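Local coordinates for protein afamin (PDB 6FAK) that carries hydrophobic molecules in body fluids, binding vitamin E and keeping lipidated Wnt proteins soluble and active, at residues A220-K225 and K232-L237; K311-E316 and Y375-F380; N317-R322 and G371-A376; G459-V464 and R468-A473. All coordinates share one frame; numbering follows the deposited sequence.

Contact 1. Residues A220-K225 and K232-L237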
loop_
_atom_site.group_PDB
_atom_site.type_symbol
_atom_site.label_atom_id
_atom_site.label_comp_id
_atom_site.label_asym_id
_atom_site.label_seq_id
_atom_site.Cartn_x
_atom_site.Cartn_y
_atom_site.Cartn_z
ATOM N N ALA A 220 -4.451 13.439 -11.326
ATOM C CA ALA A 220 -5.328 12.447 -11.958
ATOM C C ALA A 220 -6.443 11.999 -11.016
ATOM O O ALA A 220 -7.560 11.981 -11.430
ATOM C CB ALA A 220 -4.558 11.250 -12.493
ATOM N N ILE A 221 -6.128 11.679 -9.746
ATOM C CA ILE A 221 -7.119 11.186 -8.777
ATOM C C ILE A 221 -8.145 12.264 -8.421
ATOM O O ILE A 221 -9.366 11.996 -8.380
ATOM C CB ILE A 221 -6.461 10.712 -7.456
ATOM C CG1 ILE A 221 -5.666 9.420 -7.673
ATOM C CG2 ILE A 221 -7.516 10.453 -6.354
ATOM C CD1 ILE A 221 -4.706 9.105 -6.527
ATOM N N LEU A 222 -7.655 13.463 -8.086
ATOM C CA LEU A 222 -8.577 14.567 -7.725
ATOM C C LEU A 222 -9.512 15.020 -8.882
ATOM O O LEU A 222 -10.688 15.418 -8.672
ATOM C CB LEU A 222 -7.778 15.705 -7.127
ATOM C CG LEU A 222 -6.990 15.408 -5.833
ATOM C CD1 LEU A 222 -6.076 16.538 -5.446
ATOM C CD2 LEU A 222 -7.986 15.153 -4.695
ATOM N N SER A 223 -8.976 15.009 -10.100
ATOM C CA SER A 223 -9.769 15.379 -11.284
ATOM C C SER A 223 -10.856 14.337 -11.587
ATOM O O SER A 223 -11.961 14.685 -11.982
ATOM C CB SER A 223 -8.864 15.606 -12.517
ATOM O OG SER A 223 -7.851 16.582 -12.305
ATOM N N GLN A 224 -10.553 13.057 -11.383
ATOM C CA GLN A 224 -11.579 11.997 -11.477
ATOM C C GLN A 224 -12.642 12.107 -10.408
ATOM O O GLN A 224 -13.823 11.927 -10.690
ATOM C CB GLN A 224 -10.974 10.590 -11.366
ATOM C CG GLN A 224 -10.746 9.937 -12.678
ATOM C CD GLN A 224 -10.260 8.501 -12.564
ATOM O OE1 GLN A 224 -9.847 8.019 -11.492
ATOM N NE2 GLN A 224 -10.268 7.827 -13.683
ATOM N N LYS A 225 -12.210 12.358 -9.181
ATOM C CA LYS A 225 -13.110 12.425 -8.044
ATOM C C LYS A 225 -13.979 13.681 -8.030
ATOM O O LYS A 225 -15.152 13.614 -7.640
ATOM C CB LYS A 225 -12.296 12.354 -6.751
ATOM C CG LYS A 225 -13.147 12.173 -5.503
ATOM C CD LYS A 225 -12.262 12.173 -4.273
ATOM C CE LYS A 225 -13.028 11.841 -2.994
ATOM N NZ LYS A 225 -12.897 10.383 -2.697
ATOM N N LYS A 232 -7.563 26.061 -11.626
ATOM C CA LYS A 232 -6.798 26.791 -10.640
ATOM C C LYS A 232 -7.017 26.273 -9.217
ATOM O O LYS A 232 -6.063 26.159 -8.445
ATOM C CB LYS A 232 -7.067 28.303 -10.735
ATOM C CG LYS A 232 -6.371 28.910 -11.905
ATOM C CD LYS A 232 -6.642 30.418 -12.040
ATOM C CE LYS A 232 -6.172 31.328 -10.889
ATOM N NZ LYS A 232 -4.705 31.510 -10.761
ATOM N N GLU A 233 -8.272 25.982 -8.856
ATOM C CA GLU A 233 -8.609 25.438 -7.545
ATOM C C GLU A 233 -8.010 24.010 -7.364
ATOM O O GLU A 233 -7.499 23.719 -6.311
ATOM C CB GLU A 233 -10.117 25.385 -7.340
ATOM C CG GLU A 233 -10.541 25.105 -5.921
ATOM C CD GLU A 233 -10.067 26.189 -4.949
ATOM O OE1 GLU A 233 -10.476 27.366 -5.103
ATOM O OE2 GLU A 233 -9.279 25.863 -4.032
ATOM N N LEU A 234 -8.094 23.177 -8.395
ATOM C CA LEU A 234 -7.435 21.859 -8.422
ATOM C C LEU A 234 -5.914 21.957 -8.181
ATOM O O LEU A 234 -5.335 21.225 -7.340
ATOM C CB LEU A 234 -7.753 21.177 -9.750
ATOM C CG LEU A 234 -7.312 19.755 -10.126
ATOM C CD1 LEU A 234 -5.914 19.701 -10.599
ATOM C CD2 LEU A 234 -7.495 18.822 -8.966
ATOM N N ILE A 235 -5.252 22.864 -8.885
ATOM C CA ILE A 235 -3.809 23.042 -8.684
ATOM C C ILE A 235 -3.520 23.466 -7.258
ATOM O O ILE A 235 -2.635 22.920 -6.627
ATOM C CB ILE A 235 -3.139 23.987 -9.711
ATOM C CG1 ILE A 235 -3.187 23.356 -11.094
ATOM C CG2 ILE A 235 -1.715 24.351 -9.312
ATOM C CD1 ILE A 235 -2.578 21.990 -11.242
ATOM N N SER A 236 -4.330 24.345 -6.715
ATOM C CA SER A 236 -4.181 24.758 -5.338
ATOM C C SER A 236 -4.333 23.587 -4.336
ATOM O O SER A 236 -3.531 23.447 -3.384
ATOM C CB SER A 236 -5.180 25.886 -5.032
ATOM O OG SER A 236 -4.935 26.372 -3.743
ATOM N N LEU A 237 -5.309 22.726 -4.603
ATOM C CA LEU A 237 -5.574 21.554 -3.776
ATOM C C LEU A 237 -4.426 20.544 -3.894
ATOM O O LEU A 237 -4.007 19.965 -2.896
ATOM C CB LEU A 237 -6.903 20.922 -4.164
ATOM C CG LEU A 237 -7.440 19.731 -3.400
ATOM C CD1 LEU A 237 -7.554 20.057 -1.907
ATOM C CD2 LEU A 237 -8.766 19.280 -3.979
#
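L222 and S223 meet L234 and L237 with no flat group on either side of the contact, so no ring or amide face is covered and no edge is used; what touches is branched aliphatic carbon and one hydroxyl. The closest approach comes from L222, whose CB lies 3.6 Å from CD2 of L234. Further out, CD1 of L222 comes within 4.0 Å of CG of L237 and nearly as close to its CD2, the two leucine side chains slanting across one another. L234 and L237 stand one helical turn apart, and both carry CG anti to the backbone N (chi1 -176° for L234), which sends their branches out to the helix 216-225. The axes of the two short segments pass 10.5 Å apart and run at 133° to each other, a strongly tilted antiparallel pair joined by a short connection.

S223 brings the polar note. Its OG lies 3.9 Å from CG of L234 without a polar partner there; the hydroxyl is instead bonded back to the carbonyl of I219, one turn earlier in its own helix. F335 of helix 326-339 packs on both S223 and L234, and L222 also touches V238 and V241 farther along helix 231-250.

Both segments belong to the binding pocket for hydrophobic ligands, and a tetraethylene glycol molecule, probably from the crystallisation liquor, lies about 4 Å from the side chain of L222. With no hydrogen bond or salt bridge across it, the pair of helices is held together here by dispersion and exclusion of water, chemistry in keeping with a site that accepts lipid.

Contact 2. Residues K311-E316 and Y375-F380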
loop_
_atom_site.group_PDB
_atom_site.type_symbol
_atom_site.label_atom_id
_atom_site.label_comp_id
_atom_site.label_asym_id
_atom_site.label_seq_id
_atom_site.Cartn_x
_atom_site.Cartn_y
_atom_site.Cartn_z
ATOM N N LYS A 311 -8.804 20.965 -27.733
ATOM C CA LYS A 311 -7.723 21.898 -27.443
ATOM C C LYS A 311 -6.316 21.230 -27.446
ATOM O O LYS A 311 -5.309 21.940 -27.680
ATOM C CB LYS A 311 -7.973 22.609 -26.103
ATOM C CG LYS A 311 -7.224 23.922 -25.934
ATOM C CD LYS A 311 -8.146 25.091 -25.573
ATOM C CE LYS A 311 -8.957 25.573 -26.768
ATOM N NZ LYS A 311 -9.915 26.657 -26.407
ATOM N N PHE A 312 -6.255 19.903 -27.194
ATOM C CA PHE A 312 -4.981 19.142 -27.191
ATOM C C PHE A 312 -4.620 18.427 -28.473
ATOM O O PHE A 312 -3.438 18.036 -28.662
ATOM C CB PHE A 312 -4.949 18.177 -25.987
ATOM C CG PHE A 312 -4.981 18.926 -24.689
ATOM C CD1 PHE A 312 -3.889 19.663 -24.294
ATOM C CD2 PHE A 312 -6.149 19.002 -23.932
ATOM C CE1 PHE A 312 -3.919 20.399 -23.127
ATOM C CE2 PHE A 312 -6.176 19.755 -22.778
ATOM C CZ PHE A 312 -5.076 20.431 -22.376
ATOM N N THR A 313 -5.602 18.252 -29.354
ATOM C CA THR A 313 -5.377 17.661 -30.673
ATOM C C THR A 313 -5.838 18.485 -31.873
ATOM O O THR A 313 -5.311 18.291 -32.957
ATOM C CB THR A 313 -6.098 16.316 -30.752
ATOM O OG1 THR A 313 -7.513 16.535 -30.625
ATOM C CG2 THR A 313 -5.612 15.394 -29.606
ATOM N N ASP A 314 -6.840 19.353 -31.698
ATOM C CA ASP A 314 -7.435 20.120 -32.818
ATOM C C ASP A 314 -6.975 21.559 -32.913
ATOM O O ASP A 314 -7.222 22.193 -33.908
ATOM C CB ASP A 314 -8.965 20.110 -32.720
ATOM C CG ASP A 314 -9.535 18.698 -32.616
ATOM O OD1 ASP A 314 -8.780 17.740 -32.926
ATOM O OD2 ASP A 314 -10.730 18.539 -32.219
ATOM N N SER A 315 -6.337 22.084 -31.877
ATOM C CA SER A 315 -5.940 23.472 -31.841
ATOM C C SER A 315 -4.591 23.573 -32.511
ATOM O O SER A 315 -3.779 22.647 -32.404
ATOM C CB SER A 315 -5.824 23.941 -30.407
ATOM O OG SER A 315 -5.172 25.188 -30.321
ATOM N N GLU A 316 -4.341 24.695 -33.178
ATOM C CA GLU A 316 -3.016 24.998 -33.680
ATOM C C GLU A 316 -2.146 25.716 -32.647
ATOM O O GLU A 316 -1.109 26.251 -32.991
ATOM C CB GLU A 316 -3.105 25.854 -34.965
ATOM C CG GLU A 316 -3.127 25.029 -36.233
ATOM C CD GLU A 316 -2.724 25.867 -37.442
ATOM O OE1 GLU A 316 -2.027 25.340 -38.332
ATOM O OE2 GLU A 316 -3.086 27.059 -37.491
ATOM N N TYR A 375 -3.704 13.221 -34.513
ATOM C CA TYR A 375 -3.971 11.800 -34.273
ATOM C C TYR A 375 -3.588 11.270 -32.893
ATOM O O TYR A 375 -3.467 10.054 -32.695
ATOM C CB TYR A 375 -3.251 10.991 -35.350
ATOM C CG TYR A 375 -3.714 11.393 -36.718
ATOM C CD1 TYR A 375 -4.979 11.057 -37.141
ATOM C CD2 TYR A 375 -2.937 12.228 -37.530
ATOM C CE1 TYR A 375 -5.445 11.466 -38.361
ATOM C CE2 TYR A 375 -3.389 12.619 -38.771
ATOM C CZ TYR A 375 -4.644 12.240 -39.176
ATOM O OH TYR A 375 -5.113 12.632 -40.397
ATOM N N ALA A 376 -3.415 12.148 -31.914
ATOM C CA ALA A 376 -3.076 11.702 -30.574
ATOM C C ALA A 376 -4.053 10.691 -29.993
ATOM O O ALA A 376 -3.643 9.708 -29.368
ATOM C CB ALA A 376 -2.975 12.881 -29.638
ATOM N N GLU A 377 -5.335 10.887 -30.213
ATOM C CA GLU A 377 -6.346 9.986 -29.603
ATOM C C GLU A 377 -6.236 8.550 -30.134
ATOM O O GLU A 377 -6.550 7.609 -29.411
ATOM C CB GLU A 377 -7.762 10.535 -29.783
ATOM C CG GLU A 377 -7.981 11.803 -28.978
ATOM C CD GLU A 377 -9.233 12.568 -29.412
ATOM O OE1 GLU A 377 -9.311 12.973 -30.597
ATOM O OE2 GLU A 377 -10.143 12.775 -28.570
ATOM N N ASP A 378 -5.724 8.383 -31.364
ATOM C CA ASP A 378 -5.441 7.042 -31.903
ATOM C C ASP A 378 -4.307 6.373 -31.159
ATOM O O ASP A 378 -4.331 5.141 -30.974
ATOM C CB ASP A 378 -5.116 7.087 -33.409
ATOM C CG ASP A 378 -6.282 7.604 -34.255
ATOM O OD1 ASP A 378 -7.447 7.387 -33.891
ATOM O OD2 ASP A 378 -6.051 8.211 -35.301
ATOM N N LYS A 379 -3.268 7.140 -30.764
ATOM C CA LYS A 379 -2.258 6.551 -29.902
ATOM C C LYS A 379 -2.835 6.146 -28.546
ATOM O O LYS A 379 -2.532 5.067 -28.061
ATOM C CB LYS A 379 -1.069 7.475 -29.682
ATOM C CG LYS A 379 -0.326 7.738 -30.954
ATOM C CD LYS A 379 1.156 8.009 -30.736
ATOM C CE LYS A 379 1.788 8.447 -32.032
ATOM N NZ LYS A 379 2.263 7.336 -32.898
ATOM N N PHE A 380 -3.664 7.004 -27.948
ATOM C CA PHE A 380 -4.270 6.687 -26.610
ATOM C C PHE A 380 -5.149 5.452 -26.696
ATOM O O PHE A 380 -5.095 4.561 -25.822
ATOM C CB PHE A 380 -5.093 7.835 -26.055
ATOM C CG PHE A 380 -4.385 9.193 -26.025
ATOM C CD1 PHE A 380 -2.988 9.313 -25.992
ATOM C CD2 PHE A 380 -5.141 10.342 -25.968
ATOM C CE1 PHE A 380 -2.386 10.556 -25.918
ATOM C CE2 PHE A 380 -4.551 11.584 -25.912
ATOM C CZ PHE A 380 -3.164 11.697 -25.898
#
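T313 meets the first turn of helix 376-417 with its methyl: CG2 lies 3.6 Å from CB of A376. The other branch, OG1, comes to 4.0 Å from OE1 of E377, too far for a hydrogen bond, and the two side chains cross at about a right angle. OG1 takes up its place between the backbone N and the carbonyl carbon (chi1 63°), and from there donates to D314 OD1 at 2.9 Å, reaching that oxygen from above the carboxylate plane rather than within it. D314 OD1 and E377 OE1 are 5.3 Å apart, and R308 forms a salt bridge to each carboxylate, which probably offsets the repulsion between them. An alanine in place of T313 would lose both branches and is likely to open a gap beside the A376 methyl and to leave D314 OD1 without the hydroxyl that donates to it. The carbonyl O of A376 lies over one face of the F380 ring, 3.4 Å above the plane. F380 packs on I352 and Y356, and A376 on L359, so helix 346-363 backs the start of helix 376-417, while the irregular segment 311-316 passes on the T313 side on its way from helix 288-295 to helix 318-324.

Contact 3. Residues N317-R322 and G371-A376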
loop_
_atom_site.group_PDB
_atom_site.type_symbol
_atom_site.label_atom_id
_atom_site.label_comp_id
_atom_site.label_asym_id
_atom_site.label_seq_id
_atom_site.Cartn_x
_atom_site.Cartn_y
_atom_site.Cartn_z
ATOM N N ASN A 317 -2.555 25.786 -31.398
ATOM C CA ASN A 317 -1.717 26.416 -30.384
ATOM C C ASN A 317 -1.001 25.419 -29.478
ATOM O O ASN A 317 -0.395 25.825 -28.498
ATOM C CB ASN A 317 -2.556 27.368 -29.555
ATOM C CG ASN A 317 -3.071 28.527 -30.367
ATOM O OD1 ASN A 317 -2.495 28.887 -31.398
ATOM N ND2 ASN A 317 -4.150 29.134 -29.900
ATOM N N VAL A 318 -1.037 24.134 -29.800
ATOM C CA VAL A 318 -0.549 23.103 -28.864
ATOM C C VAL A 318 0.941 23.250 -28.569
ATOM O O VAL A 318 1.345 23.313 -27.398
ATOM C CB VAL A 318 -0.861 21.694 -29.372
ATOM C CG1 VAL A 318 -0.231 20.639 -28.478
ATOM C CG2 VAL A 318 -2.385 21.446 -29.396
ATOM N N CYS A 319 1.767 23.312 -29.621
ATOM C CA CYS A 319 3.211 23.339 -29.401
ATOM C C CYS A 319 3.615 24.633 -28.676
ATOM O O CYS A 319 4.495 24.592 -27.824
ATOM C CB CYS A 319 3.990 23.204 -30.694
ATOM S SG CYS A 319 3.790 21.611 -31.517
ATOM N N GLN A 320 2.936 25.739 -28.986
ATOM C CA GLN A 320 3.205 27.031 -28.299
ATOM C C GLN A 320 2.826 26.969 -26.836
ATOM O O GLN A 320 3.578 27.444 -26.016
ATOM C CB GLN A 320 2.463 28.223 -28.928
ATOM C CG GLN A 320 2.706 28.352 -30.398
ATOM C CD GLN A 320 1.623 27.717 -31.238
ATOM O OE1 GLN A 320 1.514 26.486 -31.319
ATOM N NE2 GLN A 320 0.830 28.562 -31.912
ATOM N N GLU A 321 1.657 26.413 -26.526
ATOM C CA GLU A 321 1.215 26.311 -25.128
ATOM C C GLU A 321 2.131 25.390 -24.344
ATOM O O GLU A 321 2.591 25.700 -23.224
ATOM C CB GLU A 321 -0.244 25.884 -25.061
ATOM C CG GLU A 321 -1.197 27.027 -25.393
ATOM C CD GLU A 321 -2.658 26.559 -25.541
ATOM O OE1 GLU A 321 -2.903 25.328 -25.468
ATOM O OE2 GLU A 321 -3.572 27.413 -25.734
ATOM N N ARG A 322 2.502 24.291 -24.965
ATOM C CA ARG A 322 3.462 23.379 -24.322
ATOM C C ARG A 322 4.783 24.119 -24.041
ATOM O O ARG A 322 5.330 24.049 -22.931
ATOM C CB ARG A 322 3.735 22.163 -25.192
ATOM C CG ARG A 322 4.655 21.208 -24.499
ATOM C CD ARG A 322 5.386 20.321 -25.418
ATOM N NE ARG A 322 6.322 21.040 -26.257
ATOM C CZ ARG A 322 7.143 20.418 -27.086
ATOM N NH1 ARG A 322 7.129 19.099 -27.170
ATOM N NH2 ARG A 322 7.952 21.114 -27.872
ATOM N N GLY A 371 -0.713 18.514 -38.230
ATOM C CA GLY A 371 -1.054 17.320 -38.972
ATOM C C GLY A 371 -0.608 16.040 -38.282
ATOM O O GLY A 371 -1.179 14.973 -38.541
ATOM N N CYS A 372 0.407 16.143 -37.414
ATOM C CA CYS A 372 0.989 15.024 -36.700
ATOM C C CYS A 372 0.247 14.788 -35.371
ATOM O O CYS A 372 -0.108 13.647 -35.046
ATOM C CB CYS A 372 2.492 15.322 -36.492
ATOM S SG CYS A 372 3.479 14.155 -35.562
ATOM N N TYR A 373 0.047 15.833 -34.566
ATOM C CA TYR A 373 -0.609 15.638 -33.247
ATOM C C TYR A 373 -2.131 15.506 -33.258
ATOM O O TYR A 373 -2.743 15.080 -32.285
ATOM C CB TYR A 373 -0.152 16.695 -32.237
ATOM C CG TYR A 373 -0.439 18.148 -32.525
ATOM C CD1 TYR A 373 -1.740 18.648 -32.507
ATOM C CD2 TYR A 373 0.594 19.047 -32.665
ATOM C CE1 TYR A 373 -2.003 19.995 -32.690
ATOM C CE2 TYR A 373 0.357 20.391 -32.851
ATOM C CZ TYR A 373 -0.951 20.867 -32.846
ATOM O OH TYR A 373 -1.193 22.174 -33.043
ATOM N N ARG A 374 -2.731 15.860 -34.387
ATOM C CA ARG A 374 -4.125 15.616 -34.689
ATOM C C ARG A 374 -4.591 14.195 -34.344
ATOM O O ARG A 374 -5.720 14.020 -33.914
ATOM C CB ARG A 374 -4.344 15.929 -36.181
ATOM C CG ARG A 374 -5.591 15.365 -36.853
ATOM C CD ARG A 374 -5.576 15.663 -38.344
ATOM N NE ARG A 374 -6.381 16.824 -38.668
ATOM C CZ ARG A 374 -6.266 17.574 -39.761
ATOM N NH1 ARG A 374 -5.328 17.312 -40.664
ATOM N NH2 ARG A 374 -7.088 18.607 -39.945
ATOM N N TYR A 375 -3.704 13.221 -34.513
ATOM C CA TYR A 375 -3.971 11.800 -34.273
ATOM C C TYR A 375 -3.588 11.270 -32.893
ATOM O O TYR A 375 -3.467 10.054 -32.695
ATOM C CB TYR A 375 -3.251 10.991 -35.350
ATOM C CG TYR A 375 -3.714 11.393 -36.718
ATOM C CD1 TYR A 375 -4.979 11.057 -37.141
ATOM C CD2 TYR A 375 -2.937 12.228 -37.530
ATOM C CE1 TYR A 375 -5.445 11.466 -38.361
ATOM C CE2 TYR A 375 -3.389 12.619 -38.771
ATOM C CZ TYR A 375 -4.644 12.240 -39.176
ATOM O OH TYR A 375 -5.113 12.632 -40.397
ATOM N N ALA A 376 -3.415 12.148 -31.914
ATOM C CA ALA A 376 -3.076 11.702 -30.574
ATOM C C ALA A 376 -4.053 10.691 -29.993
ATOM O O ALA A 376 -3.643 9.708 -29.368
ATOM C CB ALA A 376 -2.975 12.881 -29.638
HETATM O O HOH W 1 1.139 23.883 -32.473
#
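The phenol oxygen of Y373 faces the start of helix 318-324 and shares a water with it. That water donates to Y373 OH at 2.9 Å and to Q320 OE1, and it accepts from the backbone N of C319 at 3.0 Å, so an amide of the first helical turn finds its partner in this bound water. OH is also hydrogen-bonded to the carbonyl of S315, which with the water fixes the end of the ring. V318 covers one face: its CB sits 4.0 Å from the ring centroid, 26° off the normal, a CH-pi contact displaced toward CZ, while CG2 reaches CE1 at 3.6 Å. The cysteine sulfur comes in obliquely, C319 SG lying 3.9 Å from Y373 CE2.

This is a piece of the disulfide pattern of the albumin family, in which neighbouring cysteines bind different partners: C319 pairs with C364, and C372, just before the tyrosine, pairs with C363. Y373 projects toward V318 with CG between its backbone N and carbonyl carbon (chi1 62°). Beyond it a type I turn from Y373 to A376, closed by A376 N to Y373 O at 3.0 Å, leads into helix 376-417. V318 packs on Y356 and L360 of helix 346-363 and on F329 of helix 326-339.

Contact 4. Residues G459-V464 and R468-A473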
loop_
_atom_site.group_PDB
_atom_site.type_symbol
_atom_site.label_atom_id
_atom_site.label_comp_id
_atom_site.label_asym_id
_atom_site.label_seq_id
_atom_site.Cartn_x
_atom_site.Cartn_y
_atom_site.Cartn_z
ATOM N N GLY A 459 4.284 -1.730 -6.216
ATOM C CA GLY A 459 4.671 -0.734 -5.207
ATOM C C GLY A 459 5.182 -1.299 -3.904
ATOM O O GLY A 459 6.132 -0.781 -3.330
ATOM N N GLU A 460 4.546 -2.368 -3.436
ATOM C CA GLU A 460 5.010 -3.132 -2.259
ATOM C C GLU A 460 6.388 -3.779 -2.525
ATOM O O GLU A 460 7.290 -3.743 -1.687
ATOM C CB GLU A 460 4.017 -4.246 -1.959
ATOM C CG GLU A 460 3.961 -4.654 -0.508
ATOM C CD GLU A 460 2.855 -3.968 0.277
ATOM O OE1 GLU A 460 1.862 -3.472 -0.312
ATOM O OE2 GLU A 460 2.995 -3.954 1.506
ATOM N N LEU A 461 6.505 -4.404 -3.692
ATOM C CA LEU A 461 7.707 -5.081 -4.125
ATOM C C LEU A 461 8.943 -4.183 -4.242
ATOM O O LEU A 461 10.035 -4.563 -3.896
ATOM C CB LEU A 461 7.451 -5.689 -5.523
ATOM C CG LEU A 461 8.511 -6.536 -6.235
ATOM C CD1 LEU A 461 9.010 -7.609 -5.329
ATOM C CD2 LEU A 461 7.885 -7.206 -7.450
ATOM N N CYS A 462 8.748 -2.995 -4.791
ATOM C CA CYS A 462 9.849 -2.139 -5.141
ATOM C C CYS A 462 10.439 -1.352 -3.978
ATOM O O CYS A 462 11.535 -0.813 -4.113
ATOM C CB CYS A 462 9.448 -1.184 -6.255
ATOM S SG CYS A 462 9.158 -2.150 -7.753
ATOM N N GLY A 463 9.717 -1.285 -2.865
ATOM C CA GLY A 463 10.263 -0.704 -1.644
ATOM C C GLY A 463 9.723 0.694 -1.393
ATOM O O GLY A 463 9.413 1.465 -2.358
ATOM N N VAL A 464 9.674 1.051 -0.105
ATOM C CA VAL A 464 9.238 2.365 0.327
ATOM C C VAL A 464 10.403 3.294 0.619
ATOM O O VAL A 464 10.562 4.319 -0.055
ATOM C CB VAL A 464 8.238 2.265 1.532
ATOM C CG1 VAL A 464 7.704 3.634 1.878
ATOM C CG2 VAL A 464 7.117 1.315 1.182
ATOM N N ARG A 468 15.546 -1.372 -3.553
ATOM C CA ARG A 468 15.905 -2.753 -3.247
ATOM C C ARG A 468 16.749 -3.306 -4.389
ATOM O O ARG A 468 16.699 -2.784 -5.502
ATOM C CB ARG A 468 14.679 -3.592 -3.088
ATOM C CG ARG A 468 13.748 -3.051 -2.027
ATOM C CD ARG A 468 12.555 -3.960 -1.948
ATOM N NE ARG A 468 12.883 -5.225 -1.297
ATOM C CZ ARG A 468 11.997 -6.192 -1.074
ATOM N NH1 ARG A 468 10.752 -6.106 -1.557
ATOM N NH2 ARG A 468 12.356 -7.257 -0.417
ATOM N N THR A 469 17.568 -4.299 -4.094
ATOM C CA THR A 469 18.382 -4.919 -5.104
ATOM C C THR A 469 17.957 -6.401 -5.083
ATOM O O THR A 469 18.492 -7.195 -4.300
ATOM C CB THR A 469 19.920 -4.733 -4.844
ATOM O OG1 THR A 469 20.216 -5.114 -3.508
ATOM C CG2 THR A 469 20.356 -3.282 -5.022
ATOM N N ILE A 470 17.009 -6.743 -5.948
ATOM C CA ILE A 470 16.487 -8.083 -6.035
ATOM C C ILE A 470 17.218 -8.908 -7.085
ATOM O O ILE A 470 17.924 -9.865 -6.755
ATOM C CB ILE A 470 14.986 -8.025 -6.208
ATOM C CG1 ILE A 470 14.372 -7.293 -4.955
ATOM C CG2 ILE A 470 14.418 -9.446 -6.431
ATOM C CD1 ILE A 470 12.968 -6.838 -5.196
ATOM N N ASN A 471 17.059 -8.527 -8.342
ATOM C CA ASN A 471 17.880 -9.018 -9.419
ATOM C C ASN A 471 17.817 -7.959 -10.506
ATOM O O ASN A 471 16.928 -7.071 -10.458
ATOM C CB ASN A 471 17.449 -10.438 -9.888
ATOM C CG ASN A 471 16.031 -10.490 -10.440
ATOM O OD1 ASN A 471 15.677 -9.731 -11.354
ATOM N ND2 ASN A 471 15.213 -11.433 -9.912
ATOM N N PRO A 472 18.743 -8.023 -11.507
ATOM C CA PRO A 472 18.838 -6.881 -12.385
ATOM C C PRO A 472 17.567 -6.589 -13.184
ATOM O O PRO A 472 17.212 -5.423 -13.327
ATOM C CB PRO A 472 20.059 -7.202 -13.299
ATOM C CG PRO A 472 20.849 -8.238 -12.548
ATOM C CD PRO A 472 19.859 -8.991 -11.698
ATOM N N ALA A 473 16.846 -7.619 -13.624
ATOM C CA ALA A 473 15.632 -7.417 -14.431
ATOM C C ALA A 473 14.483 -6.797 -13.596
ATOM O O ALA A 473 13.843 -5.838 -14.002
ATOM C CB ALA A 473 15.176 -8.751 -15.067
HETATM O O HOH W 2 13.530 -0.877 -5.637
#
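R468 folds its side chain back over the end of helix 446-462, while L461 and I470 slant across each other beside it. The arginine runs straight to CD and then bends (chi3 74°), which carries the guanidinium round to the carbonyl of L461; NH1 donates to that oxygen at 2.9 Å with an N-H...O angle of 147°. The carbonyl oxygen lies close to the guanidinium plane at its edge, though the bond is somewhat tilted. CD of R468 also passes L461 O at 3.2 Å. Over one face of the guanidinium, offset toward the rim, comes CD1 of I470, which meets CD1 of L461 at 4.0 Å.

G463 is the first residue to leave helical angles at the end of helix 446-462, and its positive phi lets the chain turn away. At these angles a CB would press on the carbonyl O of C462, and it would come within 3.1 Å of CG of R468. The chain then passes through the glycosylated N467 and restarts at helix 472-479, where N471 is the N-cap, its OD1 bonded to V474 N; the disulfide C462-C478 ties the two helices together.

NH1 of R468 forms a salt bridge to E425 as well, so one nitrogen serves both a carboxylate and a helix-end carbonyl. A methionine at R468 would probably leave E425 without its mate and L461 O without this donor. On the backbone side, R468 N donates to a water at 2.9 Å.

Contacts 2 and 3 form one unit: their centres are 7 Å apart, they share Y375 and A376, and the hydrogen bond between S315 O and Y373 OH joins them. T313 O also packs on the Y373 ring, at CD1. Contact 1, in the hydrophobic pocket of the second albumin domain, lies in the same albumin repeat, but its centre is 22 Å from that of contact 2 and 24 Å from that of contact 3, and it touches neither. Contact 4 belongs to the third albumin repeat. It touches none of the others, its nearest atoms staying about 14 Å from those of contact 1, yet it meets the pocket region through the salt bridge of E460 with K200.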